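Local coordinates for scarecrow-like protein 3 (Arabidopsis thaliana, PDB 6KPB), which probably acts as a transcriptional regulator in plant development, forming a homodimer that binds zinc-finger proteins of the IDD family such as JACKDAW/IDD10, at residues A[402-407]-A[414-419]; A[144-149]-A[255-260]; A[65-70]-A[106-111]; A[376-381]-A[390-395]; A[94-99]-A[366-371]. All coordinates share one frame; numbering follows the deposited sequence.

The five contacts follow the GRAS fold from its helical layers to its mixed sheet. Contacts 3 and 5 share helix 92-109, their centres about 18 Å apart, and their segments alternate along the chain. Contact 5 joins that helix to helix 360-381, which contact 4 pairs with helix 387-406; the two touch through the Glu-393 to Arg-95 salt bridge, centres about 11 Å apart. Contact 1, about 19 Å from contact 4 centre to centre, ties helix 387-406 to the following loop. Contact 2 joins helix 145-160 to strand 251-257, about 34 Å from contact 3 between centres. Contact 3 closes before contact 2 opens; 5, 4 and 1 then close in turn. Contacts 3 and 5 pack on the second subunit.

Contact 1 (A[402-407]-A[414-419]); sequences KNIISC and ERHEKL
Asn-403, near the end of helix 387-406, reaches across to the backbone of Glu-414, tying the C-terminal end of this helix of the GRAS fold to the loop that leads to helix 419-428, a loop inside the predicted SAW region. Asn-403 OD1 accepts from Glu-414 N at 3.0 Å, and the N-H...O angle of 170° makes the bond nearly straight, although the donor is tilted somewhat from the carbonyl plane. The amide is carried there because CG stands opposite the backbone N (chi1 -172°). Its other end also works on the loop: ND2 donates to Glu-411 O, which is consistent with the modelled orientation of the amide.

Beside this bond, Ile-404 supplies the apolar part. Its CG1 lies 3.5 Å from Glu-414 O and 3.9 Å from Glu-414 CB, crossing that side chain at about a right angle, while CD1 of Ile-404 extends on to His-416 CE1 at 4.0 Å. Tyr-371 of helix 360-381 touches both Ile-404 and His-416.

In the next shell, the loop braces itself. Arg-415 centres an inverse gamma turn that brings the His-416 ring back over Glu-414, with Glu-414 O 3.8 Å above the middle of one ring face. Glu-414 OE1 is held separately by His-261, and His-416 ND1 by His-355. The ring's rotation is fixed from its other nitrogen: His-416 NE2 donates, in its own ring plane, to Glu-414 OE2 at 2.9 Å, meeting that oxygen from well above the carboxylate plane.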
# COMPACT_ATOMS: atom_id res chain seq x y z
N LYS A 402 -1.35 16.57 -2.47
CA LYS A 402 -0.00 16.08 -2.74
C LYS A 402 0.43 16.41 -4.16
O LYS A 402 1.58 16.80 -4.40
CB LYS A 402 0.06 14.57 -2.49
CG LYS A 402 1.36 13.91 -2.92
CD LYS A 402 1.40 12.46 -2.46
CE LYS A 402 1.59 11.50 -3.63
NZ LYS A 402 1.67 10.09 -3.18
N ASN A 403 -0.48 16.27 -5.13
CA ASN A 403 -0.13 16.54 -6.52
C ASN A 403 0.06 18.03 -6.77
O ASN A 403 0.92 18.42 -7.57
CB ASN A 403 -1.19 15.97 -7.45
CG ASN A 403 -0.79 16.05 -8.91
OD1 ASN A 403 -1.31 16.88 -9.66
ND2 ASN A 403 0.14 15.20 -9.32
N ILE A 404 -0.72 18.87 -6.09
CA ILE A 404 -0.59 20.32 -6.27
C ILE A 404 0.72 20.83 -5.69
O ILE A 404 1.34 21.75 -6.24
CB ILE A 404 -1.80 21.04 -5.65
CG1 ILE A 404 -3.08 20.72 -6.43
CG2 ILE A 404 -1.58 22.54 -5.59
CD1 ILE A 404 -4.35 21.15 -5.72
N ILE A 405 1.19 20.23 -4.60
CA ILE A 405 2.29 20.79 -3.82
C ILE A 405 3.62 20.16 -4.18
O ILE A 405 4.64 20.85 -4.22
CB ILE A 405 1.99 20.65 -2.31
CG1 ILE A 405 0.74 21.45 -1.94
CG2 ILE A 405 3.17 21.11 -1.48
CD1 ILE A 405 0.88 22.94 -2.16
N SER A 406 3.65 18.85 -4.45
CA SER A 406 4.90 18.13 -4.61
C SER A 406 5.26 17.80 -6.05
O SER A 406 6.35 17.28 -6.29
CB SER A 406 4.86 16.84 -3.79
OG SER A 406 4.00 15.88 -4.38
N CYS A 407 4.39 18.08 -7.01
CA CYS A 407 4.64 17.72 -8.40
C CYS A 407 4.85 18.96 -9.26
O CYS A 407 4.44 20.07 -8.91
CB CYS A 407 3.49 16.88 -8.97
SG CYS A 407 3.39 15.21 -8.29
N GLU A 414 -3.39 18.15 -11.34
CA GLU A 414 -4.45 18.87 -10.63
C GLU A 414 -4.23 20.38 -10.72
O GLU A 414 -4.06 21.08 -9.72
CB GLU A 414 -4.52 18.40 -9.18
CG GLU A 414 -4.97 16.96 -9.01
CD GLU A 414 -6.34 16.70 -9.60
OE1 GLU A 414 -6.42 16.13 -10.71
OE2 GLU A 414 -7.35 17.08 -8.96
N ARG A 415 -4.24 20.88 -11.95
CA ARG A 415 -4.02 22.31 -12.22
C ARG A 415 -5.37 23.01 -12.29
O ARG A 415 -5.87 23.37 -13.36
CB ARG A 415 -3.21 22.49 -13.49
CG ARG A 415 -1.80 21.93 -13.40
CD ARG A 415 -1.05 22.05 -14.72
NE ARG A 415 0.37 21.75 -14.56
CZ ARG A 415 1.30 22.67 -14.33
NH1 ARG A 415 0.96 23.95 -14.24
NH2 ARG A 415 2.57 22.32 -14.20
N HIS A 416 -5.96 23.21 -11.11
CA HIS A 416 -7.27 23.84 -11.03
C HIS A 416 -7.16 25.34 -11.31
O HIS A 416 -6.24 26.01 -10.85
CB HIS A 416 -7.87 23.60 -9.64
CG HIS A 416 -7.84 22.17 -9.21
ND1 HIS A 416 -7.71 21.80 -7.89
CD2 HIS A 416 -7.93 21.02 -9.92
CE1 HIS A 416 -7.71 20.48 -7.80
NE2 HIS A 416 -7.85 19.98 -9.02
N GLU A 417 -8.13 25.86 -12.07
CA GLU A 417 -8.21 27.28 -12.35
C GLU A 417 -9.65 27.74 -12.19
O GLU A 417 -10.58 26.93 -12.16
CB GLU A 417 -7.69 27.61 -13.76
CG GLU A 417 -6.20 27.33 -13.95
CD GLU A 417 -5.64 27.94 -15.22
OE1 GLU A 417 -6.42 28.12 -16.19
OE2 GLU A 417 -4.43 28.25 -15.25
N LYS A 418 -9.83 29.05 -12.06
CA LYS A 418 -11.15 29.59 -11.79
C LYS A 418 -12.00 29.61 -13.06
O LYS A 418 -11.52 29.42 -14.18
CB LYS A 418 -11.05 30.99 -11.19
CG LYS A 418 -10.49 31.03 -9.78
CD LYS A 418 -11.03 32.21 -8.99
CE LYS A 418 -12.47 31.97 -8.54
NZ LYS A 418 -12.57 30.84 -7.58
N LEU A 419 -13.30 29.85 -12.86
CA LEU A 419 -14.27 29.77 -13.95
C LEU A 419 -13.99 30.83 -15.02
O LEU A 419 -14.16 30.57 -16.21
CB LEU A 419 -15.68 29.93 -13.40
CG LEU A 419 -16.83 30.16 -14.39
CD1 LEU A 419 -17.01 28.95 -15.29
CD2 LEU A 419 -18.12 30.49 -13.65

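Contact 2 (A[144-149]-A[255-260]); sequences PILKVS and SSVLQL
The first turn of helix 145-160 approaches the end of strand 251-257, with Ser-149 CA and Val-257 CA 8.2 Å apart, a separation that side chains must bridge. Leu-146 and Val-257 do most of this: Leu-146 CD2 meets Val-257 CG1 at 3.9 Å, one methyl against another, and the two side chains cross at a slant. The direction of the leucine fork is set by its first torsion, CG lying anti to the carbonyl carbon (chi1 -74°), and CD2 is the branch that does the touching. A turn later on the helix, Ser-149 faces the other methyl of the same valine, its OG 4.5 Å from Val-257 CG2, which is a loose approach. The hydroxyl is engaged elsewhere, in a hydrogen bond with Thr-349 OG1 on the adjacent strand 345-351.

Beyond Val-257 the strand breaks off. Leu-258 takes up left-handed helical backbone angles (phi 61°, psi 33°), and the chain turns so that Gln-259 can fold back: its NE2 donates to Val-257 O at 3.0 Å, with the acceptor close to the amide plane of the glutamine. The bond spans the turn. Leu-146 also packs on Phe-139 and Phe-140 of helix 129-142. Strand 251-257 pairs in parallel with strands 166-171 and 345-351, so the arrangement is a helix packed on the parallel part of a mixed sheet, in keeping with the Rossmann-like core of the GRAS family.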
# COMPACT_ATOMS: atom_id res chain seq x y z
N PRO A 144 -22.67 17.03 -2.10
CA PRO A 144 -23.67 17.27 -3.15
C PRO A 144 -23.10 17.76 -4.47
O PRO A 144 -23.88 18.16 -5.34
CB PRO A 144 -24.54 18.37 -2.51
CG PRO A 144 -23.55 19.17 -1.73
CD PRO A 144 -22.51 18.20 -1.22
N ILE A 145 -21.77 17.73 -4.63
CA ILE A 145 -21.15 18.32 -5.82
C ILE A 145 -21.62 17.61 -7.08
O ILE A 145 -22.10 18.24 -8.03
CB ILE A 145 -19.62 18.27 -5.70
CG1 ILE A 145 -19.16 18.95 -4.40
CG2 ILE A 145 -18.98 18.91 -6.92
CD1 ILE A 145 -19.60 20.38 -4.26
N LEU A 146 -21.49 16.28 -7.11
CA LEU A 146 -21.79 15.53 -8.32
C LEU A 146 -23.28 15.50 -8.61
O LEU A 146 -23.69 15.55 -9.78
CB LEU A 146 -21.22 14.11 -8.21
CG LEU A 146 -19.70 14.01 -8.34
CD1 LEU A 146 -19.24 12.58 -8.15
CD2 LEU A 146 -19.27 14.54 -9.70
N LYS A 147 -24.11 15.41 -7.57
CA LYS A 147 -25.56 15.41 -7.78
C LYS A 147 -26.02 16.70 -8.43
O LYS A 147 -26.86 16.69 -9.34
CB LYS A 147 -26.29 15.19 -6.45
CG LYS A 147 -26.11 13.81 -5.85
CD LYS A 147 -26.62 13.79 -4.41
CE LYS A 147 -26.35 12.46 -3.72
NZ LYS A 147 -27.46 11.48 -3.93
N VAL A 148 -25.48 17.84 -7.99
CA VAL A 148 -25.82 19.12 -8.60
C VAL A 148 -25.30 19.17 -10.03
O VAL A 148 -26.02 19.57 -10.96
CB VAL A 148 -25.27 20.29 -7.76
CG1 VAL A 148 -25.40 21.60 -8.52
CG2 VAL A 148 -26.00 20.37 -6.43
N SER A 149 -24.05 18.77 -10.24
CA SER A 149 -23.47 18.74 -11.58
C SER A 149 -24.30 17.85 -12.50
O SER A 149 -24.68 18.27 -13.60
CB SER A 149 -22.02 18.25 -11.51
OG SER A 149 -21.46 18.13 -12.80
N SER A 255 -19.70 15.51 -22.06
CA SER A 255 -19.70 15.78 -20.62
C SER A 255 -18.29 15.63 -20.09
O SER A 255 -17.70 14.54 -20.17
CB SER A 255 -20.66 14.84 -19.89
OG SER A 255 -20.58 15.02 -18.48
N SER A 256 -17.75 16.71 -19.53
CA SER A 256 -16.38 16.73 -19.01
C SER A 256 -16.45 17.08 -17.52
O SER A 256 -16.50 18.25 -17.14
CB SER A 256 -15.53 17.73 -19.78
OG SER A 256 -14.18 17.71 -19.34
N VAL A 257 -16.44 16.05 -16.68
CA VAL A 257 -16.54 16.21 -15.23
C VAL A 257 -15.12 16.12 -14.67
O VAL A 257 -14.54 15.03 -14.59
CB VAL A 257 -17.47 15.18 -14.60
CG1 VAL A 257 -17.46 15.31 -13.09
CG2 VAL A 257 -18.88 15.34 -15.15
N LEU A 258 -14.56 17.27 -14.30
CA LEU A 258 -13.26 17.36 -13.62
C LEU A 258 -12.12 16.80 -14.47
O LEU A 258 -11.15 16.25 -13.94
CB LEU A 258 -13.29 16.65 -12.26
CG LEU A 258 -14.38 17.06 -11.27
CD1 LEU A 258 -14.15 16.39 -9.92
CD2 LEU A 258 -14.44 18.58 -11.13
N GLN A 259 -12.21 16.93 -15.80
CA GLN A 259 -11.20 16.39 -16.69
C GLN A 259 -10.44 17.43 -17.50
O GLN A 259 -9.34 17.12 -17.98
CB GLN A 259 -11.83 15.38 -17.66
CG GLN A 259 -12.47 14.19 -16.98
CD GLN A 259 -11.55 13.54 -15.97
OE1 GLN A 259 -10.41 13.19 -16.29
NE2 GLN A 259 -12.04 13.37 -14.75
N LEU A 260 -10.97 18.64 -17.66
CA LEU A 260 -10.34 19.60 -18.55
C LEU A 260 -9.02 20.11 -17.99
O LEU A 260 -8.05 20.28 -18.74
CB LEU A 260 -11.30 20.77 -18.82
CG LEU A 260 -11.30 21.29 -20.25
CD1 LEU A 260 -11.59 20.15 -21.22
CD2 LEU A 260 -12.32 22.40 -20.42

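Contact 3 (A[65-70]-A[106-111]); sequences NHVASG and NRILKS
Arg-107 NH1 donates to Ile-405 O on helix 387-406, in a probable hydrogen bond that holds one end of a side chain whose CD also rests on Val-67. The chain from CG to NE is extended, and its first torsion (chi1 -177°) places CD beside Val-67 while the guanidinium runs on to Ile-405. Arg-107 CD touches Val-67 CG1 at 4.0 Å, the methyl lying at the edge of the guanidinium, near its plane. NH2 has in addition a long, weak ion pair with Glu-408.

Val-67 is the centre of the apolar contact. Its two methyls straddle Ile-108 CG2, with Val-67 CG2 at 3.5 Å and Val-67 CG1 at 3.6 Å from that one carbon, and the side chains cross at about a right angle. This joins the C-terminal part of helix 49-69 to that of helix 92-109, inside the predicted LRI leucine-repeat region of this protein; within the segments the nearest CA atoms are those of Val-67 and Ile-108, with Val-67 CA 6.4 Å from Ile-108 CA. Ile-108 also packs on Leu-79 of helix 72-85 and on Leu-115 of the second subunit.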
# COMPACT_ATOMS: atom_id res chain seq x y z
N ASN A 65 8.89 27.97 2.81
CA ASN A 65 9.98 28.89 2.52
C ASN A 65 11.33 28.18 2.58
O ASN A 65 12.18 28.38 1.70
CB ASN A 65 9.95 30.07 3.48
CG ASN A 65 9.08 31.21 2.98
OD1 ASN A 65 8.97 31.44 1.77
ND2 ASN A 65 8.47 31.95 3.90
N HIS A 66 11.53 27.35 3.60
CA HIS A 66 12.76 26.56 3.67
C HIS A 66 12.87 25.59 2.50
O HIS A 66 13.98 25.31 2.03
CB HIS A 66 12.82 25.80 5.00
CG HIS A 66 12.98 26.69 6.19
ND1 HIS A 66 12.73 26.27 7.48
CD2 HIS A 66 13.37 27.98 6.29
CE1 HIS A 66 12.96 27.26 8.32
NE2 HIS A 66 13.35 28.31 7.63
N VAL A 67 11.73 25.07 2.03
CA VAL A 67 11.75 24.24 0.82
C VAL A 67 12.25 25.05 -0.36
O VAL A 67 13.14 24.61 -1.11
CB VAL A 67 10.34 23.67 0.55
CG1 VAL A 67 10.33 22.88 -0.76
CG2 VAL A 67 9.87 22.80 1.71
N ALA A 68 11.69 26.25 -0.56
CA ALA A 68 12.12 27.10 -1.67
C ALA A 68 13.58 27.50 -1.52
O ALA A 68 14.34 27.48 -2.50
CB ALA A 68 11.22 28.33 -1.75
N SER A 69 14.00 27.87 -0.30
CA SER A 69 15.40 28.17 -0.06
C SER A 69 16.28 26.95 -0.27
O SER A 69 17.47 27.09 -0.58
CB SER A 69 15.59 28.71 1.36
OG SER A 69 15.19 30.06 1.46
N GLY A 70 15.73 25.74 -0.13
CA GLY A 70 16.49 24.53 -0.31
C GLY A 70 17.25 24.06 0.90
O GLY A 70 18.06 23.13 0.79
N ASN A 106 7.22 15.25 0.53
CA ASN A 106 7.40 14.57 -0.75
C ASN A 106 8.13 15.46 -1.75
O ASN A 106 8.94 14.98 -2.55
CB ASN A 106 6.05 14.13 -1.31
CG ASN A 106 5.97 12.63 -1.54
OD1 ASN A 106 5.71 11.86 -0.62
ND2 ASN A 106 6.19 12.22 -2.78
N ARG A 107 7.85 16.77 -1.72
CA ARG A 107 8.48 17.68 -2.68
C ARG A 107 9.99 17.77 -2.45
O ARG A 107 10.77 17.66 -3.40
CB ARG A 107 7.84 19.06 -2.59
CG ARG A 107 8.39 20.05 -3.61
CD ARG A 107 7.73 21.41 -3.49
NE ARG A 107 8.17 22.30 -4.56
CZ ARG A 107 7.59 22.37 -5.76
NH1 ARG A 107 6.54 21.61 -6.03
NH2 ARG A 107 8.06 23.21 -6.67
N ILE A 108 10.41 17.96 -1.20
CA ILE A 108 11.83 18.03 -0.91
C ILE A 108 12.50 16.68 -1.12
O ILE A 108 13.72 16.62 -1.34
CB ILE A 108 12.10 18.53 0.52
CG1 ILE A 108 11.71 17.47 1.54
CG2 ILE A 108 11.32 19.79 0.78
CD1 ILE A 108 11.55 18.02 2.93
N LEU A 109 11.74 15.59 -1.04
CA LEU A 109 12.30 14.29 -1.38
C LEU A 109 12.65 14.22 -2.86
O LEU A 109 13.62 13.55 -3.24
CB LEU A 109 11.32 13.18 -1.01
CG LEU A 109 11.87 11.75 -0.97
CD1 LEU A 109 13.00 11.65 0.04
CD2 LEU A 109 10.77 10.76 -0.65
N LYS A 110 11.88 14.91 -3.71
CA LYS A 110 12.18 14.93 -5.14
C LYS A 110 13.43 15.74 -5.46
O LYS A 110 13.95 15.62 -6.57
CB LYS A 110 10.99 15.49 -5.92
CG LYS A 110 9.77 14.59 -5.94
CD LYS A 110 8.74 15.10 -6.94
CE LYS A 110 7.61 14.10 -7.14
NZ LYS A 110 6.76 14.46 -8.30
N SER A 111 13.91 16.54 -4.51
CA SER A 111 15.14 17.30 -4.74
C SER A 111 16.37 16.40 -4.79
O SER A 111 17.43 16.86 -5.23
CB SER A 111 15.31 18.37 -3.66
OG SER A 111 15.43 17.80 -2.38

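Contact 4 (A[376-381]-A[390-395]); sequences DCLETK and IKVEKM
Leu-378 and Glu-393 each turn CG away from the carbonyl carbon (chi1 -68° and -74°) and then extend, which sends the two side chains toward each other from facing helices. They meet with Leu-378 CD1 against the aliphatic part of the glutamate, 3.6 Å from Glu-393 CG, and Leu-378 CD1 also lies 3.7 Å from Glu-393 OE2. Val-392 adds a looser contact, its CG1 4.4 Å from Leu-378 CD1, while Phe-143 touches both Leu-378 and Val-392.

The carboxylate is buried, yet its charge is answered outside the leucine contact: Glu-393 OE2 forms a salt bridge with Arg-389 NE and Glu-393 OE1 one with Arg-95 NE of helix 92-109. Two arginines, one on each oxygen, would restrict its rotation, and their charges would be expected to keep it ionised. Arg-389 also binds Glu-379 through NH1; Glu-379 OE2 and Glu-393 OE2 are 6.2 Å apart, and the shared guanidinium should offset their mutual repulsion.

In the same segment as Leu-378, Asp-376 OD2 hydrogen-bonds to a polar side chain of the bound peptide. The arrangement is that of a helical hairpin: helices 360-381 and 387-406, successive in the chain, packed through a leucine and the stem of a glutamate, with segments 376-381 and 390-395 both in the predicted PFYRE region.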
# COMPACT_ATOMS: atom_id res chain seq x y z
N ASP A 376 -13.83 21.37 6.16
CA ASP A 376 -14.75 21.92 7.15
C ASP A 376 -16.13 21.28 7.05
O ASP A 376 -16.77 21.03 8.07
CB ASP A 376 -14.84 23.44 6.99
CG ASP A 376 -15.26 24.14 8.27
OD1 ASP A 376 -16.14 23.63 8.98
OD2 ASP A 376 -14.69 25.21 8.56
N CYS A 377 -16.59 21.00 5.83
CA CYS A 377 -17.87 20.32 5.65
C CYS A 377 -17.90 19.01 6.42
O CYS A 377 -18.82 18.75 7.21
CB CYS A 377 -18.14 20.05 4.17
SG CYS A 377 -17.65 21.36 3.03
N LEU A 378 -16.89 18.17 6.22
CA LEU A 378 -16.85 16.87 6.88
C LEU A 378 -16.82 17.01 8.39
O LEU A 378 -17.41 16.21 9.12
CB LEU A 378 -15.64 16.07 6.39
CG LEU A 378 -15.71 15.63 4.93
CD1 LEU A 378 -14.38 15.08 4.46
CD2 LEU A 378 -16.81 14.60 4.74
N GLU A 379 -16.13 18.05 8.89
CA GLU A 379 -16.04 18.24 10.34
C GLU A 379 -17.39 18.58 10.94
O GLU A 379 -17.73 18.10 12.04
CB GLU A 379 -15.02 19.33 10.66
CG GLU A 379 -14.89 19.66 12.14
CD GLU A 379 -14.38 18.49 12.96
OE1 GLU A 379 -14.68 18.44 14.18
OE2 GLU A 379 -13.69 17.61 12.41
N THR A 380 -18.20 19.39 10.25
CA THR A 380 -19.50 19.78 10.78
C THR A 380 -20.57 18.72 10.57
O THR A 380 -21.69 18.90 11.07
CB THR A 380 -19.96 21.09 10.13
OG1 THR A 380 -20.31 20.86 8.76
CG2 THR A 380 -18.87 22.14 10.20
N LYS A 381 -20.27 17.63 9.86
CA LYS A 381 -21.32 16.70 9.46
C LYS A 381 -21.02 15.26 9.85
O LYS A 381 -21.93 14.50 10.17
CB LYS A 381 -21.54 16.79 7.95
CG LYS A 381 -21.99 18.16 7.47
CD LYS A 381 -22.01 18.22 5.95
CE LYS A 381 -22.40 19.61 5.45
NZ LYS A 381 -23.81 19.95 5.81
N ILE A 390 -12.18 9.57 6.55
CA ILE A 390 -10.73 9.47 6.38
C ILE A 390 -10.38 9.03 4.96
O ILE A 390 -9.44 9.55 4.35
CB ILE A 390 -10.14 8.52 7.43
CG1 ILE A 390 -10.43 9.03 8.84
CG2 ILE A 390 -8.64 8.36 7.22
CD1 ILE A 390 -9.77 8.22 9.93
N LYS A 391 -11.14 8.08 4.41
CA LYS A 391 -10.90 7.64 3.04
C LYS A 391 -11.00 8.80 2.06
O LYS A 391 -10.14 8.98 1.20
CB LYS A 391 -11.88 6.53 2.65
CG LYS A 391 -11.55 5.16 3.21
CD LYS A 391 -11.98 4.07 2.24
CE LYS A 391 -12.31 2.77 2.95
NZ LYS A 391 -13.52 2.92 3.81
N VAL A 392 -12.07 9.59 2.18
CA VAL A 392 -12.24 10.75 1.30
C VAL A 392 -11.12 11.75 1.52
O VAL A 392 -10.51 12.26 0.57
CB VAL A 392 -13.62 11.38 1.50
CG1 VAL A 392 -13.71 12.73 0.80
CG2 VAL A 392 -14.72 10.44 1.01
N GLU A 393 -10.82 12.05 2.79
CA GLU A 393 -9.80 13.04 3.10
C GLU A 393 -8.43 12.61 2.59
O GLU A 393 -7.64 13.45 2.13
CB GLU A 393 -9.77 13.31 4.61
CG GLU A 393 -10.95 14.13 5.11
CD GLU A 393 -11.04 14.16 6.62
OE1 GLU A 393 -10.38 13.33 7.28
OE2 GLU A 393 -11.78 15.02 7.15
N LYS A 394 -8.12 11.32 2.66
CA LYS A 394 -6.82 10.82 2.22
C LYS A 394 -6.78 10.52 0.73
O LYS A 394 -5.97 11.09 -0.01
CB LYS A 394 -6.44 9.60 2.99
CG LYS A 394 -5.51 8.70 2.23
CD LYS A 394 -4.42 8.15 3.10
CE LYS A 394 -3.09 8.34 2.41
NZ LYS A 394 -2.10 7.35 2.87
N MET A 395 -7.65 9.61 0.27
CA MET A 395 -7.54 9.09 -1.10
C MET A 395 -7.93 10.12 -2.15
O MET A 395 -7.54 9.97 -3.31
CB MET A 395 -8.39 7.83 -1.26
CG MET A 395 -7.97 6.69 -0.35
SD MET A 395 -8.77 5.13 -0.77
CE MET A 395 -8.02 4.04 0.44

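Contact 5 (A[94-99]-A[366-371]); sequences QRIAAY and ESLYTY
Two helical segments, 94-99 of helix 92-109 and 366-371 of helix 360-381, come closest at Ile-96 and Tyr-371, with Ile-96 CA 7.5 Å from Tyr-371 CA. Ile-96 is the residue through which segment 94-99 makes this contact, and it splits its two branches between different partners. Its CG2 methyl meets Leu-368 at the CD2 branch, Ile-96 CG2 to Leu-368 CD2 being 3.9 Å. The longer branch ends at CD1, which presses on the backbone of Tyr-371: Ile-96 CD1 lies 3.3 Å from Tyr-371 O and 3.6 Å from Tyr-371 C, and 4.0 Å from Tyr-371 CB.

The end of the Tyr-371 side chain leads away from segment 94-99, so the tyrosine offers its backbone and CB here and takes its phenol elsewhere, where OH hydrogen-bonds to Glu-400 of helix 387-406. One residue thus connects two helices in different directions.

Phe-375, a turn further along helix 360-381, also packs on Ile-96, and Phe-100 of helix 92-109 packs on Leu-368, adding to the apolar seam. Farther out, Ala-98 and Tyr-99 of helix 92-109 rest on Thr-122 of the second subunit, and Tyr-369 of helix 360-381 packs on an apolar side chain of the bound peptide.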
# COMPACT_ATOMS: atom_id res chain seq x y z
N GLN A 94 -5.52 19.84 12.23
CA GLN A 94 -4.56 18.74 12.35
C GLN A 94 -4.60 17.85 11.11
O GLN A 94 -3.56 17.39 10.64
CB GLN A 94 -4.84 17.92 13.60
CG GLN A 94 -4.78 18.71 14.89
CD GLN A 94 -4.91 17.83 16.12
OE1 GLN A 94 -6.00 17.66 16.67
NE2 GLN A 94 -3.79 17.27 16.57
N ARG A 95 -5.80 17.59 10.59
CA ARG A 95 -5.92 16.77 9.39
C ARG A 95 -5.38 17.50 8.17
O ARG A 95 -4.63 16.93 7.37
CB ARG A 95 -7.38 16.36 9.20
CG ARG A 95 -7.94 15.55 10.37
CD ARG A 95 -9.46 15.60 10.42
NE ARG A 95 -10.09 14.39 9.91
CZ ARG A 95 -10.47 13.36 10.68
NH1 ARG A 95 -10.27 13.41 11.99
NH2 ARG A 95 -11.03 12.30 10.13
N ILE A 96 -5.74 18.78 8.02
CA ILE A 96 -5.21 19.59 6.92
C ILE A 96 -3.69 19.60 6.96
O ILE A 96 -3.02 19.35 5.95
CB ILE A 96 -5.78 21.02 6.98
CG1 ILE A 96 -7.23 21.04 6.49
CG2 ILE A 96 -4.92 21.97 6.16
CD1 ILE A 96 -7.36 21.02 4.99
N ALA A 97 -3.12 19.89 8.13
CA ALA A 97 -1.67 19.94 8.26
C ALA A 97 -1.02 18.61 7.91
O ALA A 97 0.08 18.59 7.34
CB ALA A 97 -1.28 20.36 9.68
N ALA A 98 -1.69 17.49 8.20
CA ALA A 98 -1.09 16.18 7.94
C ALA A 98 -0.87 15.96 6.45
O ALA A 98 0.19 15.46 6.04
CB ALA A 98 -1.97 15.08 8.52
N TYR A 99 -1.84 16.33 5.62
CA TYR A 99 -1.72 16.08 4.19
C TYR A 99 -0.82 17.10 3.50
O TYR A 99 -0.12 16.76 2.54
CB TYR A 99 -3.10 16.05 3.54
CG TYR A 99 -3.95 14.93 4.09
CD1 TYR A 99 -3.74 13.61 3.68
CD2 TYR A 99 -4.95 15.17 5.02
CE1 TYR A 99 -4.50 12.58 4.19
CE2 TYR A 99 -5.71 14.14 5.53
CZ TYR A 99 -5.49 12.85 5.11
OH TYR A 99 -6.25 11.82 5.62
N GLU A 366 -3.47 29.42 -1.65
CA GLU A 366 -4.85 29.25 -2.12
C GLU A 366 -5.39 27.87 -1.77
O GLU A 366 -6.52 27.74 -1.29
CB GLU A 366 -4.92 29.50 -3.63
CG GLU A 366 -5.05 30.96 -3.99
CD GLU A 366 -6.27 31.61 -3.35
OE1 GLU A 366 -7.40 31.18 -3.65
OE2 GLU A 366 -6.08 32.54 -2.54
N SER A 367 -4.60 26.82 -2.00
CA SER A 367 -5.08 25.47 -1.72
C SER A 367 -5.37 25.27 -0.24
O SER A 367 -6.26 24.49 0.12
CB SER A 367 -4.06 24.43 -2.20
OG SER A 367 -2.81 24.61 -1.56
N LEU A 368 -4.63 25.96 0.64
CA LEU A 368 -4.94 25.90 2.06
C LEU A 368 -6.35 26.40 2.34
O LEU A 368 -7.09 25.80 3.13
CB LEU A 368 -3.92 26.70 2.87
CG LEU A 368 -2.65 25.96 3.31
CD1 LEU A 368 -1.70 26.90 4.04
CD2 LEU A 368 -3.01 24.77 4.19
N TYR A 369 -6.75 27.49 1.69
CA TYR A 369 -8.09 28.03 1.89
C TYR A 369 -9.16 27.12 1.29
O TYR A 369 -10.22 26.91 1.89
CB TYR A 369 -8.19 29.44 1.31
CG TYR A 369 -7.61 30.51 2.20
CD1 TYR A 369 -8.39 31.14 3.16
CD2 TYR A 369 -6.28 30.89 2.09
CE1 TYR A 369 -7.87 32.13 3.98
CE2 TYR A 369 -5.75 31.87 2.91
CZ TYR A 369 -6.54 32.48 3.85
OH TYR A 369 -6.01 33.46 4.66
N THR A 370 -8.90 26.58 0.10
CA THR A 370 -9.89 25.74 -0.57
C THR A 370 -10.16 24.47 0.23
O THR A 370 -11.32 24.15 0.54
CB THR A 370 -9.43 25.39 -1.98
OG1 THR A 370 -9.27 26.58 -2.75
CG2 THR A 370 -10.44 24.48 -2.67
N TYR A 371 -9.11 23.74 0.60
CA TYR A 371 -9.30 22.47 1.28
C TYR A 371 -9.64 22.64 2.76
O TYR A 371 -10.17 21.71 3.36
CB TYR A 371 -8.05 21.60 1.11
CG TYR A 371 -7.90 21.11 -0.31
CD1 TYR A 371 -8.58 19.98 -0.75
CD2 TYR A 371 -7.11 21.79 -1.22
CE1 TYR A 371 -8.46 19.53 -2.05
CE2 TYR A 371 -6.99 21.35 -2.53
CZ TYR A 371 -7.66 20.22 -2.93
OH TYR A 371 -7.54 19.78 -4.23